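Pirin-like protein (Geobacillus kaustophilus, PDB 2P17) is a pirin-family protein of the cupin superfamily that binds one iron ion per subunit, its biological role being unknown. Local coordinates at residues V88-A93 / R128-R133. Sequence-based numbering, arbitrary orientation.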
ATOM      1  N   VAL A  88      -2.002   3.736   9.184  1.00  9.37           N
ATOM      2  CA  VAL A  88      -2.694   2.903   8.196  1.00  9.22           C
ATOM      3  C   VAL A  88      -3.978   2.346   8.804  1.00  9.11           C
ATOM      4  O   VAL A  88      -4.077   2.170  10.017  1.00  9.78           O
ATOM      5  CB  VAL A  88      -1.746   1.761   7.702  1.00  8.96           C
ATOM      6  CG1 VAL A  88      -2.480   0.671   6.912  1.00 10.06           C
ATOM      7  CG2 VAL A  88      -0.600   2.347   6.855  1.00  8.60           C
ATOM      8  N   GLN A  89      -4.988   2.140   7.969  1.00  9.04           N
ATOM      9  CA  GLN A  89      -6.144   1.345   8.378  1.00  9.91           C
ATOM     10  C   GLN A  89      -6.431   0.268   7.341  1.00  9.49           C
ATOM     11  O   GLN A  89      -6.197   0.462   6.138  1.00  9.65           O
ATOM     12  CB  GLN A  89      -7.382   2.215   8.629  1.00  9.93           C
ATOM     13  CG  GLN A  89      -7.863   2.940   7.380  1.00 11.49           C
ATOM     14  CD  GLN A  89      -8.886   4.048   7.653  1.00 11.03           C
ATOM     15  OE1 GLN A  89      -9.325   4.259   8.783  1.00 12.42           O
ATOM     16  NE2 GLN A  89      -9.267   4.758   6.594  1.00 12.74           N
ATOM     17  N   TRP A  90      -6.952  -0.852   7.818  1.00  9.35           N
ATOM     18  CA  TRP A  90      -7.220  -2.017   6.989  1.00  9.53           C
ATOM     19  C   TRP A  90      -8.689  -2.364   7.188  1.00  9.99           C
ATOM     20  O   TRP A  90      -9.087  -2.792   8.275  1.00  9.89           O
ATOM     21  CB  TRP A  90      -6.333  -3.171   7.452  1.00  9.78           C
ATOM     22  CG  TRP A  90      -6.061  -4.218   6.420  1.00  9.83           C
ATOM     23  CD1 TRP A  90      -6.929  -5.185   5.957  1.00  9.98           C
ATOM     24  CD2 TRP A  90      -4.830  -4.412   5.724  1.00  9.33           C
ATOM     25  NE1 TRP A  90      -6.293  -5.972   5.017  1.00  9.44           N
ATOM     26  CE2 TRP A  90      -5.008  -5.511   4.850  1.00  9.49           C
ATOM     27  CE3 TRP A  90      -3.583  -3.755   5.748  1.00  9.04           C
ATOM     28  CZ2 TRP A  90      -3.988  -5.963   4.002  1.00  9.09           C
ATOM     29  CZ3 TRP A  90      -2.572  -4.201   4.908  1.00 10.33           C
ATOM     30  CH2 TRP A  90      -2.781  -5.297   4.044  1.00 10.13           C
HETATM   31  N   MSE A  91      -9.497  -2.166   6.152  1.00 10.25           N
HETATM   32  CA  MSE A  91     -10.921  -2.410   6.291  1.00 11.78           C
HETATM   33  C   MSE A  91     -11.327  -3.563   5.397  1.00 10.73           C
HETATM   34  O   MSE A  91     -11.194  -3.489   4.180  1.00 10.81           O
HETATM   35  CB  MSE A  91     -11.728  -1.162   5.953  1.00 12.99           C
HETATM   36  CG  MSE A  91     -13.200  -1.342   6.275  1.00 15.90           C
HETATM   37 SE   MSE A  91     -14.355   0.085   5.639  0.50 14.96          SE
HETATM   38  CE  MSE A  91     -13.058   1.521   5.463  1.00 21.72           C
ATOM     39  N   THR A  92     -11.801  -4.636   6.014  1.00 10.02           N
ATOM     40  CA  THR A  92     -12.338  -5.775   5.276  1.00  9.76           C
ATOM     41  C   THR A  92     -13.828  -5.539   5.083  1.00  9.60           C
ATOM     42  O   THR A  92     -14.583  -5.522   6.057  1.00 10.26           O
ATOM     43  CB  THR A  92     -12.105  -7.086   6.045  1.00  9.66           C
ATOM     44  OG1 THR A  92     -10.712  -7.185   6.370  1.00  9.89           O
ATOM     45  CG2 THR A  92     -12.538  -8.300   5.223  1.00 11.07           C
ATOM     46  N   ALA A  93     -14.256  -5.357   3.837  1.00  9.63           N
ATOM     47  CA  ALA A  93     -15.682  -5.100   3.586  1.00  9.96           C
ATOM     48  C   ALA A  93     -16.506  -6.386   3.627  1.00 10.45           C
ATOM     49  O   ALA A  93     -17.619  -6.375   4.144  1.00 10.29           O
ATOM     50  CB  ALA A  93     -15.882  -4.384   2.267  1.00  9.91           C
ATOM     51  N   ARG A 128     -14.631  -6.201   9.038  1.00 12.48           N
ATOM     52  CA  ARG A 128     -13.674  -6.051  10.132  1.00 13.24           C
ATOM     53  C   ARG A 128     -12.851  -4.802   9.851  1.00 12.44           C
ATOM     54  O   ARG A 128     -12.569  -4.483   8.692  1.00 12.79           O
ATOM     55  CB  ARG A 128     -12.799  -7.315  10.222  1.00 13.80           C
ATOM     56  CG  ARG A 128     -11.515  -7.255  11.043  1.00 16.28           C
ATOM     57  CD  ARG A 128     -10.826  -8.626  11.023  0.70 15.91           C
ATOM     58  NE  ARG A 128     -10.189  -9.016   9.751  0.80 19.26           N
ATOM     59  CZ  ARG A 128      -9.776 -10.260   9.491  1.00 19.64           C
ATOM     60  NH1 ARG A 128      -9.965 -11.211  10.394  1.00 20.73           N
ATOM     61  NH2 ARG A 128      -9.193 -10.571   8.341  1.00 19.56           N
ATOM     62  N   TYR A 129     -12.469  -4.105  10.912  1.00 10.81           N
ATOM     63  CA  TYR A 129     -11.663  -2.901  10.814  1.00 10.12           C
ATOM     64  C   TYR A 129     -10.449  -3.041  11.715  1.00 10.04           C
ATOM     65  O   TYR A 129     -10.559  -3.464  12.868  1.00 10.86           O
ATOM     66  CB  TYR A 129     -12.489  -1.674  11.224  1.00 10.24           C
ATOM     67  CG  TYR A 129     -11.693  -0.389  11.200  1.00 10.83           C
ATOM     68  CD1 TYR A 129     -11.396   0.247   9.991  1.00 10.99           C
ATOM     69  CD2 TYR A 129     -11.231   0.187  12.382  1.00 10.90           C
ATOM     70  CE1 TYR A 129     -10.664   1.413   9.965  1.00 10.43           C
ATOM     71  CE2 TYR A 129     -10.480   1.366  12.371  1.00  9.59           C
ATOM     72  CZ  TYR A 129     -10.210   1.973  11.156  1.00  8.89           C
ATOM     73  OH  TYR A 129      -9.488   3.144  11.126  1.00  9.98           O
ATOM     74  N   GLN A 130      -9.286  -2.712  11.163  1.00  9.20           N
ATOM     75  CA  GLN A 130      -8.039  -2.672  11.926  1.00  9.12           C
ATOM     76  C   GLN A 130      -7.403  -1.299  11.795  1.00 10.03           C
ATOM     77  O   GLN A 130      -7.155  -0.825  10.685  1.00 10.14           O
ATOM     78  CB  GLN A 130      -7.064  -3.734  11.429  1.00  9.77           C
ATOM     79  CG  GLN A 130      -7.619  -5.125  11.384  1.00  8.60           C
ATOM     80  CD  GLN A 130      -6.629  -6.095  10.804  1.00  9.03           C
ATOM     81  OE1 GLN A 130      -5.632  -6.442  11.453  1.00  9.91           O
ATOM     82  NE2 GLN A 130      -6.885  -6.547   9.581  1.00  8.50           N
ATOM     83  N   ASN A 131      -7.165  -0.664  12.934  1.00 10.65           N
ATOM     84  CA  ASN A 131      -6.456   0.611  12.985  1.00 11.07           C
ATOM     85  C   ASN A 131      -4.984   0.330  13.284  1.00 11.40           C
ATOM     86  O   ASN A 131      -4.641  -0.213  14.340  1.00 11.81           O
ATOM     87  CB  ASN A 131      -7.089   1.512  14.052  1.00 12.37           C
ATOM     88  CG  ASN A 131      -6.608   2.938  13.974  1.00 14.05           C
ATOM     89  OD1 ASN A 131      -5.545   3.267  14.486  1.00 17.96           O
ATOM     90  ND2 ASN A 131      -7.390   3.798  13.326  1.00 15.95           N
ATOM     91  N   LEU A 132      -4.114   0.686  12.345  1.00 11.61           N
ATOM     92  CA  LEU A 132      -2.707   0.306  12.408  1.00 12.14           C
ATOM     93  C   LEU A 132      -1.826   1.530  12.606  1.00 11.94           C
ATOM     94  O   LEU A 132      -1.340   2.120  11.653  1.00 11.57           O
ATOM     95  CB  LEU A 132      -2.302  -0.458  11.136  1.00 11.95           C
ATOM     96  CG  LEU A 132      -3.157  -1.676  10.785  1.00 12.60           C
ATOM     97  CD1 LEU A 132      -2.749  -2.257   9.430  1.00 13.74           C
ATOM     98  CD2 LEU A 132      -3.112  -2.741  11.889  1.00 12.73           C
ATOM     99  N   ARG A 133      -1.644   1.919  13.858  1.00 12.85           N
ATOM    100  CA  ARG A 133      -0.828   3.077  14.168  1.00 13.35           C
ATOM    101  C   ARG A 133       0.628   2.780  13.865  1.00 13.30           C
ATOM    102  O   ARG A 133       1.154   1.723  14.211  1.00 13.58           O
ATOM    103  CB  ARG A 133      -0.991   3.469  15.636  1.00 13.66           C
ATOM    104  CG  ARG A 133      -2.406   3.821  16.007  1.00 16.25           C
ATOM    105  CD  ARG A 133      -2.879   5.085  15.315  1.00 20.85           C
ATOM    106  NE  ARG A 133      -4.174   5.500  15.846  1.00 23.28           N
ATOM    107  CZ  ARG A 133      -4.730   6.688  15.658  1.00 23.90           C
ATOM    108  NH1 ARG A 133      -4.125   7.613  14.924  1.00 25.16           N
ATOM    109  NH2 ARG A 133      -5.913   6.946  16.204  1.00 25.17           N
TER
HETATM  110  O   HOH W   1      -9.414  -5.647   8.468  1.00 15.22           O
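Gln89 raises CG between its backbone N and carbonyl carbon (chi1 63°) and then runs extended, while Tyr129, with CG anti to its own N (chi1 178°), leans along the strands to meet it. Tyr129 OH donates to Gln89 OE1 over 2.6 Å, in the carbonyl plane and on a lone pair, and the amide, turned 74° from the ring, lies at the ring's edge. Both ends are gripped further: Asn131 ND2 donates to Tyr129 OH at 3.1 Å, Ser81 also bonds that hydroxyl, and Gln89 NE2 bonds Glu101 and Thr64. Such a network should fix which way round the amide sits, and His73 stacks on the phenol.

Beneath these side chains the backbones illustrate regular antiparallel pairing. Hydrogen-bonded pairs Val88–Leu132, Trp90–Gln130 and Thr92–Arg128 alternate with non-hydrogen-bonded ones; Trp90 N reaches Gln130 O at 2.9 Å. On the face bearing Trp90, Leu132 CD1 touches both Val88 CG1 (3.9 Å) and Trp90 CE3 (4.1 Å). A water there donates to Trp90 O and Thr92 OG1 and accepts from Gln130 NE2, each at 2.9 Å, linking the two strands on that face; Glu61 also bonds Thr92 OG1, and Gln130 OE1 accepts a hydrogen bond from the backbone N of Lys162.

Strand 128-132 thus extends a sheet in which strand 88-92 also pairs with strand 60-66. Selenomethionine Met91 approaches His99, an iron ligand, and Glu101 is a predicted one, so the Gln89–Tyr129 face turns toward the metal site inside the N-terminal cupin β-barrel of a pirin.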